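Long-range contact in aminopeptidase N family protein (Idiomarina loihiensis L2TR, PDB 4FGM), which probably acts as a zinc-dependent aminopeptidase of the M61 family, removing residues from the N-terminal end of peptides: residues A[102-114]-A[160-172]. Numbering follows the deposited sequence.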
ATOM      1  N   PHE A 102      19.901   2.405  15.797  1.00 37.96           N
ATOM      2  CA  PHE A 102      18.847   3.342  16.175  1.00 38.81           C
ATOM      3  C   PHE A 102      17.475   2.689  16.268  1.00 39.87           C
ATOM      4  O   PHE A 102      16.617   3.137  17.028  1.00 38.25           O
ATOM      5  CB  PHE A 102      18.806   4.511  15.182  1.00 38.35           C
ATOM      6  CG  PHE A 102      20.127   5.224  15.034  1.00 35.93           C
ATOM      7  CD1 PHE A 102      20.649   5.972  16.084  1.00 32.91           C
ATOM      8  CD2 PHE A 102      20.853   5.133  13.849  1.00 30.88           C
ATOM      9  CE1 PHE A 102      21.885   6.620  15.961  1.00 35.92           C
ATOM     10  CE2 PHE A 102      22.085   5.772  13.710  1.00 33.68           C
ATOM     11  CZ  PHE A 102      22.606   6.521  14.768  1.00 32.48           C
ATOM     12  N   GLN A 103      17.258   1.630  15.498  1.00 43.92           N
ATOM     13  CA  GLN A 103      15.963   0.963  15.532  1.00 39.71           C
ATOM     14  C   GLN A 103      16.004  -0.426  14.912  1.00 39.60           C
ATOM     15  O   GLN A 103      16.987  -0.816  14.280  1.00 41.25           O
ATOM     16  CB  GLN A 103      14.915   1.818  14.804  1.00 38.87           C
ATOM     17  CG  GLN A 103      15.001   1.776  13.270  1.00 43.14           C
ATOM     18  CD  GLN A 103      14.090   2.796  12.590  1.00 47.75           C
ATOM     19  OE1 GLN A 103      12.963   3.051  13.035  1.00 46.47           O
ATOM     20  NE2 GLN A 103      14.573   3.377  11.500  1.00 50.71           N
ATOM     21  N   GLY A 104      14.917  -1.161  15.107  1.00 30.32           N
ATOM     22  CA  GLY A 104      14.792  -2.489  14.555  1.00 27.11           C
ATOM     23  C   GLY A 104      13.350  -2.743  14.157  1.00 30.91           C
ATOM     24  O   GLY A 104      12.413  -2.332  14.845  1.00 36.83           O
ATOM     25  N   PHE A 105      13.168  -3.411  13.027  1.00 32.48           N
ATOM     26  CA  PHE A 105      11.838  -3.747  12.542  1.00 35.29           C
ATOM     27  C   PHE A 105      11.928  -5.088  11.829  1.00 34.09           C
ATOM     28  O   PHE A 105      12.935  -5.380  11.185  1.00 38.69           O
ATOM     29  CB  PHE A 105      11.334  -2.698  11.551  1.00 31.74           C
ATOM     30  CG  PHE A 105      10.057  -3.094  10.858  1.00 34.59           C
ATOM     31  CD1 PHE A 105       8.826  -2.970  11.506  1.00 30.33           C
ATOM     32  CD2 PHE A 105      10.090  -3.660   9.585  1.00 34.79           C
ATOM     33  CE1 PHE A 105       7.647  -3.399  10.894  1.00 38.65           C
ATOM     34  CE2 PHE A 105       8.912  -4.095   8.966  1.00 39.85           C
ATOM     35  CZ  PHE A 105       7.692  -3.968   9.623  1.00 40.59           C
ATOM     36  N   PHE A 106      10.886  -5.907  11.945  1.00 33.43           N
ATOM     37  CA  PHE A 106      10.896  -7.192  11.255  1.00 32.10           C
ATOM     38  C   PHE A 106       9.550  -7.884  11.147  1.00 37.02           C
ATOM     39  O   PHE A 106       8.667  -7.716  11.990  1.00 46.59           O
ATOM     40  CB  PHE A 106      11.916  -8.168  11.883  1.00 34.23           C
ATOM     41  CG  PHE A 106      11.580  -8.621  13.294  1.00 36.39           C
ATOM     42  CD1 PHE A 106      12.143  -7.985  14.396  1.00 37.84           C
ATOM     43  CD2 PHE A 106      10.716  -9.692  13.513  1.00 31.82           C
ATOM     44  CE1 PHE A 106      11.868  -8.415  15.696  1.00 37.63           C
ATOM     45  CE2 PHE A 106      10.430 -10.133  14.806  1.00 40.07           C
ATOM     46  CZ  PHE A 106      11.005  -9.487  15.904  1.00 40.87           C
ATOM     47  N   ASN A 107       9.417  -8.656  10.077  1.00 36.28           N
ATOM     48  CA  ASN A 107       8.238  -9.456   9.804  1.00 31.35           C
ATOM     49  C   ASN A 107       8.764 -10.875   9.939  1.00 39.53           C
ATOM     50  O   ASN A 107       9.869 -11.182   9.476  1.00 36.47           O
ATOM     51  CB  ASN A 107       7.751  -9.225   8.375  1.00 37.01           C
ATOM     52  CG  ASN A 107       7.059  -7.894   8.207  1.00 41.63           C
ATOM     53  OD1 ASN A 107       5.911  -7.719   8.625  1.00 42.22           O
ATOM     54  ND2 ASN A 107       7.757  -6.940   7.605  1.00 33.22           N
ATOM     55  N   ASN A 108       7.987 -11.749  10.560  1.00 38.81           N
ATOM     56  CA  ASN A 108       8.449 -13.109  10.744  1.00 37.70           C
ATOM     57  C   ASN A 108       8.556 -13.929   9.469  1.00 37.79           C
ATOM     58  O   ASN A 108       9.105 -15.034   9.483  1.00 45.41           O
ATOM     59  CB  ASN A 108       7.610 -13.787  11.822  1.00 34.59           C
ATOM     60  CG  ASN A 108       7.849 -13.157  13.185  1.00 41.95           C
ATOM     61  OD1 ASN A 108       8.994 -12.978  13.583  1.00 38.52           O
ATOM     62  ND2 ASN A 108       6.778 -12.804  13.896  1.00 38.06           N
ATOM     63  N   THR A 109       8.053 -13.387   8.363  1.00 34.77           N
ATOM     64  CA  THR A 109       8.186 -14.065   7.074  1.00 37.87           C
ATOM     65  C   THR A 109       9.672 -14.027   6.719  1.00 36.48           C
ATOM     66  O   THR A 109      10.154 -14.846   5.946  1.00 42.83           O
ATOM     67  CB  THR A 109       7.436 -13.335   5.936  1.00 36.12           C
ATOM     68  OG1 THR A 109       7.455 -11.925   6.188  1.00 42.02           O
ATOM     69  CG2 THR A 109       5.999 -13.836   5.803  1.00 30.82           C
ATOM     70  N   SER A 110      10.395 -13.063   7.288  1.00 35.29           N
ATOM     71  CA  SER A 110      11.826 -12.919   7.027  1.00 45.41           C
ATOM     72  C   SER A 110      12.716 -13.586   8.073  1.00 41.72           C
ATOM     73  O   SER A 110      13.834 -13.984   7.771  1.00 43.17           O
ATOM     74  CB  SER A 110      12.217 -11.433   6.937  1.00 40.27           C
ATOM     75  OG  SER A 110      11.800 -10.852   5.718  1.00 48.66           O
ATOM     76  N   LEU A 111      12.224 -13.703   9.300  1.00 39.26           N
ATOM     77  CA  LEU A 111      13.032 -14.282  10.370  1.00 41.38           C
ATOM     78  C   LEU A 111      12.755 -15.719  10.810  1.00 40.79           C
ATOM     79  O   LEU A 111      13.675 -16.432  11.202  1.00 43.22           O
ATOM     80  CB  LEU A 111      12.960 -13.373  11.604  1.00 39.85           C
ATOM     81  CG  LEU A 111      13.982 -12.227  11.680  1.00 40.03           C
ATOM     82  CD1 LEU A 111      13.847 -11.317  10.474  1.00 39.23           C
ATOM     83  CD2 LEU A 111      13.780 -11.453  12.958  1.00 40.81           C
ATOM     84  N   CYS A 112      11.502 -16.150  10.723  1.00 44.10           N
ATOM     85  CA  CYS A 112      11.123 -17.476  11.198  1.00 38.03           C
ATOM     86  C   CYS A 112      10.828 -18.580  10.200  1.00 40.01           C
ATOM     87  O   CYS A 112       9.773 -18.579   9.560  1.00 38.17           O
ATOM     88  CB  CYS A 112       9.912 -17.332  12.118  1.00 33.51           C
ATOM     89  SG  CYS A 112      10.201 -16.210  13.474  1.00 41.76           S
ATOM     90  N   LEU A 113      11.738 -19.543  10.093  1.00 35.53           N
ATOM     91  CA  LEU A 113      11.523 -20.674   9.195  1.00 39.07           C
ATOM     92  C   LEU A 113      10.312 -21.478   9.667  1.00 44.38           C
ATOM     93  O   LEU A 113      10.105 -21.668  10.865  1.00 35.96           O
ATOM     94  CB  LEU A 113      12.746 -21.591   9.177  1.00 39.58           C
ATOM     95  CG  LEU A 113      14.006 -21.057   8.500  1.00 42.68           C
ATOM     96  CD1 LEU A 113      15.126 -22.068   8.666  1.00 42.55           C
ATOM     97  CD2 LEU A 113      13.733 -20.797   7.025  1.00 30.39           C
ATOM     98  N   ALA A 114       9.502 -21.937   8.723  1.00 43.53           N
ATOM     99  CA  ALA A 114       8.327 -22.737   9.056  1.00 41.20           C
ATOM    100  C   ALA A 114       8.742 -24.208   9.113  1.00 42.79           C
ATOM    101  O   ALA A 114       9.586 -24.652   8.330  1.00 44.13           O
ATOM    102  CB  ALA A 114       7.247 -22.544   8.001  1.00 35.11           C
ATOM    103  N   TYR A 160       1.641 -20.842  12.502  1.00 42.94           N
ATOM    104  CA  TYR A 160       2.604 -20.134  11.678  1.00 47.19           C
ATOM    105  C   TYR A 160       1.984 -18.959  10.924  1.00 45.85           C
ATOM    106  O   TYR A 160       2.582 -17.885  10.837  1.00 43.39           O
ATOM    107  CB  TYR A 160       3.267 -21.080  10.680  1.00 43.30           C
ATOM    108  CG  TYR A 160       4.426 -20.438   9.956  1.00 43.69           C
ATOM    109  CD1 TYR A 160       5.627 -20.171  10.622  1.00 37.92           C
ATOM    110  CD2 TYR A 160       4.317 -20.059   8.622  1.00 42.76           C
ATOM    111  CE1 TYR A 160       6.689 -19.540   9.976  1.00 39.88           C
ATOM    112  CE2 TYR A 160       5.375 -19.424   7.964  1.00 35.60           C
ATOM    113  CZ  TYR A 160       6.555 -19.168   8.650  1.00 43.56           C
ATOM    114  OH  TYR A 160       7.591 -18.517   8.028  1.00 42.13           O
ATOM    115  N   ASP A 161       0.784 -19.162  10.385  1.00 40.77           N
ATOM    116  CA  ASP A 161       0.093 -18.122   9.634  1.00 40.07           C
ATOM    117  C   ASP A 161      -0.110 -16.874  10.478  1.00 38.96           C
ATOM    118  O   ASP A 161       0.016 -15.750   9.988  1.00 39.49           O
ATOM    119  CB  ASP A 161      -1.269 -18.617   9.155  1.00 43.63           C
ATOM    120  CG  ASP A 161      -2.012 -17.567   8.354  1.00 50.52           C
ATOM    121  OD1 ASP A 161      -1.624 -17.310   7.195  1.00 56.55           O
ATOM    122  OD2 ASP A 161      -2.975 -16.987   8.894  1.00 48.72           O
ATOM    123  N   ALA A 162      -0.434 -17.075  11.748  1.00 39.20           N
ATOM    124  CA  ALA A 162      -0.645 -15.951  12.645  1.00 36.36           C
ATOM    125  C   ALA A 162       0.707 -15.332  12.979  1.00 37.38           C
ATOM    126  O   ALA A 162       0.854 -14.110  12.996  1.00 35.56           O
ATOM    127  CB  ALA A 162      -1.344 -16.413  13.913  1.00 40.73           C
ATOM    128  N   LEU A 163       1.696 -16.182  13.224  1.00 40.15           N
ATOM    129  CA  LEU A 163       3.035 -15.719  13.559  1.00 38.40           C
ATOM    130  C   LEU A 163       3.576 -14.696  12.564  1.00 41.49           C
ATOM    131  O   LEU A 163       4.104 -13.650  12.950  1.00 41.64           O
ATOM    132  CB  LEU A 163       4.005 -16.900  13.611  1.00 34.73           C
ATOM    133  CG  LEU A 163       5.477 -16.539  13.844  1.00 37.29           C
ATOM    134  CD1 LEU A 163       5.671 -16.096  15.291  1.00 29.00           C
ATOM    135  CD2 LEU A 163       6.356 -17.747  13.548  1.00 34.29           C
ATOM    136  N   ILE A 164       3.451 -15.002  11.277  1.00 40.10           N
ATOM    137  CA  ILE A 164       3.967 -14.106  10.254  1.00 40.63           C
ATOM    138  C   ILE A 164       3.056 -12.922   9.947  1.00 38.15           C
ATOM    139  O   ILE A 164       3.267 -12.198   8.972  1.00 43.83           O
ATOM    140  CB  ILE A 164       4.291 -14.878   8.964  1.00 42.74           C
ATOM    141  CG1 ILE A 164       3.028 -15.512   8.387  1.00 36.14           C
ATOM    142  CG2 ILE A 164       5.322 -15.957   9.269  1.00 40.03           C
ATOM    143  CD1 ILE A 164       3.254 -16.176   7.048  1.00 38.44           C
ATOM    144  N   ASP A 165       2.048 -12.713  10.785  1.00 37.42           N
ATOM    145  CA  ASP A 165       1.155 -11.589  10.583  1.00 36.59           C
ATOM    146  C   ASP A 165       1.258 -10.587  11.732  1.00 38.74           C
ATOM    147  O   ASP A 165       0.389  -9.736  11.914  1.00 39.87           O
ATOM    148  CB  ASP A 165      -0.292 -12.055  10.428  1.00 33.69           C
ATOM    149  CG  ASP A 165      -1.174 -10.976   9.832  1.00 41.81           C
ATOM    150  OD1 ASP A 165      -0.707 -10.321   8.867  1.00 34.38           O
ATOM    151  OD2 ASP A 165      -2.317 -10.784  10.314  1.00 41.27           O
ATOM    152  N   TYR A 166       2.319 -10.702  12.521  1.00 33.86           N
ATOM    153  CA  TYR A 166       2.537  -9.771  13.621  1.00 31.84           C
ATOM    154  C   TYR A 166       3.916  -9.150  13.460  1.00 37.13           C
ATOM    155  O   TYR A 166       4.913  -9.750  13.844  1.00 38.35           O
ATOM    156  CB  TYR A 166       2.478 -10.475  14.994  1.00 34.13           C
ATOM    157  CG  TYR A 166       1.148 -11.085  15.359  1.00 35.26           C
ATOM    158  CD1 TYR A 166       1.006 -12.465  15.471  1.00 35.87           C
ATOM    159  CD2 TYR A 166       0.034 -10.282  15.608  1.00 35.91           C
ATOM    160  CE1 TYR A 166      -0.214 -13.038  15.822  1.00 37.60           C
ATOM    161  CE2 TYR A 166      -1.191 -10.836  15.962  1.00 31.91           C
ATOM    162  CZ  TYR A 166      -1.312 -12.219  16.069  1.00 42.30           C
ATOM    163  OH  TYR A 166      -2.523 -12.782  16.424  1.00 45.48           O
ATOM    164  N   PRO A 167       4.000  -7.958  12.855  1.00 40.49           N
ATOM    165  CA  PRO A 167       5.336  -7.362  12.714  1.00 39.45           C
ATOM    166  C   PRO A 167       5.798  -6.817  14.060  1.00 42.70           C
ATOM    167  O   PRO A 167       4.983  -6.615  14.954  1.00 37.69           O
ATOM    168  CB  PRO A 167       5.121  -6.259  11.674  1.00 33.97           C
ATOM    169  CG  PRO A 167       3.659  -5.880  11.868  1.00 37.25           C
ATOM    170  CD  PRO A 167       3.007  -7.240  12.032  1.00 37.05           C
ATOM    171  N   PHE A 168       7.101  -6.600  14.202  1.00 37.96           N
ATOM    172  CA  PHE A 168       7.678  -6.074  15.441  1.00 36.00           C
ATOM    173  C   PHE A 168       8.484  -4.805  15.160  1.00 40.94           C
ATOM    174  O   PHE A 168       9.177  -4.703  14.141  1.00 43.01           O
ATOM    175  CB  PHE A 168       8.626  -7.099  16.098  1.00 33.59           C
ATOM    176  CG  PHE A 168       7.938  -8.152  16.925  1.00 36.29           C
ATOM    177  CD1 PHE A 168       7.186  -9.158  16.322  1.00 32.82           C
ATOM    178  CD2 PHE A 168       8.060  -8.148  18.315  1.00 37.17           C
ATOM    179  CE1 PHE A 168       6.576 -10.159  17.088  1.00 34.75           C
ATOM    180  CE2 PHE A 168       7.455  -9.142  19.092  1.00 39.35           C
ATOM    181  CZ  PHE A 168       6.708 -10.146  18.478  1.00 36.27           C
ATOM    182  N   LEU A 169       8.396  -3.847  16.075  1.00 36.84           N
ATOM    183  CA  LEU A 169       9.129  -2.590  15.971  1.00 34.46           C
ATOM    184  C   LEU A 169       9.815  -2.354  17.318  1.00 33.79           C
ATOM    185  O   LEU A 169       9.169  -2.377  18.369  1.00 41.66           O
ATOM    186  CB  LEU A 169       8.170  -1.433  15.656  1.00 31.17           C
ATOM    187  CG  LEU A 169       8.782  -0.029  15.571  1.00 36.48           C
ATOM    188  CD1 LEU A 169       9.925  -0.033  14.561  1.00 37.37           C
ATOM    189  CD2 LEU A 169       7.714   0.986  15.161  1.00 31.34           C
ATOM    190  N   ILE A 170      11.125  -2.147  17.289  1.00 33.62           N
ATOM    191  CA  ILE A 170      11.867  -1.914  18.514  1.00 32.64           C
ATOM    192  C   ILE A 170      12.745  -0.669  18.410  1.00 35.62           C
ATOM    193  O   ILE A 170      13.157  -0.286  17.324  1.00 43.76           O
ATOM    194  CB  ILE A 170      12.748  -3.143  18.871  1.00 33.68           C
ATOM    195  CG1 ILE A 170      13.697  -3.475  17.721  1.00 35.35           C
ATOM    196  CG2 ILE A 170      11.864  -4.344  19.152  1.00 36.85           C
ATOM    197  CD1 ILE A 170      14.593  -4.679  17.993  1.00 35.55           C
ATOM    198  N   GLY A 171      13.023  -0.035  19.544  1.00 38.41           N
ATOM    199  CA  GLY A 171      13.856   1.151  19.531  1.00 38.50           C
ATOM    200  C   GLY A 171      13.431   2.144  20.590  1.00 41.74           C
ATOM    201  O   GLY A 171      12.770   1.779  21.560  1.00 43.64           O
ATOM    202  N   ASP A 172      13.818   3.401  20.408  1.00 46.13           N
ATOM    203  CA  ASP A 172      13.463   4.464  21.344  1.00 43.94           C
ATOM    204  C   ASP A 172      12.080   4.937  20.898  1.00 41.88           C
ATOM    205  O   ASP A 172      11.925   5.998  20.310  1.00 46.32           O
ATOM    206  CB  ASP A 172      14.508   5.587  21.250  1.00 46.34           C
ATOM    207  CG  ASP A 172      14.206   6.752  22.174  1.00 56.73           C
ATOM    208  OD1 ASP A 172      13.445   6.572  23.151  1.00 55.45           O
ATOM    209  OD2 ASP A 172      14.746   7.851  21.926  1.00 62.54           O
TER
HETATM  210  O   HOH W   1      14.002   3.988  17.428  1.00 36.74           O
HETATM  211  O   HOH W   2       4.183  -9.471   9.555  1.00 37.96           O
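G104 with I170, and F106 with F168, each exchange two backbone hydrogen bonds between strands 103-106 and 168-171, whose axes run antiparallel at 173° with a closest approach of 4.7 Å. Between them F105 and L169 form a non-hydrogen-bonded pair, where F105 CA comes 3.2 Å from F168 O in a CA-H...O contact. G104 leaves room for I170, whose CG1 lies over G104 CA at 3.5 Å.

On the face shared by F106 and F168, the two rings lie nearly parallel but slide past each other. It is therefore F168 CB that sits over the F106 ring, toward its rim and 3.6 Å from its centroid, with L111 CD2 near the rim of the opposite side. F106 CG stands between backbone N and carbonyl carbon (chi1 67°), which brings the ring alongside F168. F105 and L169 share the other face. F105 packs on M228 of strand 222-230 and L169 on L226, which P167 beside the strand also touches.

Past the strands, N108 ND2 gives L163 O a straight hydrogen bond of 3.0 Å; L163 O lies in the amide plane of N108, while ND2 stands above the L163 carbonyl plane. A water bridges N107 OD1 and I164 O, though the N107 side chain has its main polar partner in V94. T109 CG2 packs on I164. Farther on, the Y160 hydroxyl donates a hydrogen bond to C112 O, nearly along the C=O axis, OH to O 2.7 Å. The Y160 ring is clamped between A114 CB, centred on one face at 3.5 Å from the centroid, and I164 CG2 over the other, toward its rim.

Strand 97-99 flanks 103-106, and 137-140 flanks 168-171, making this an interior antiparallel beta pairing of the M61 N-terminal domain.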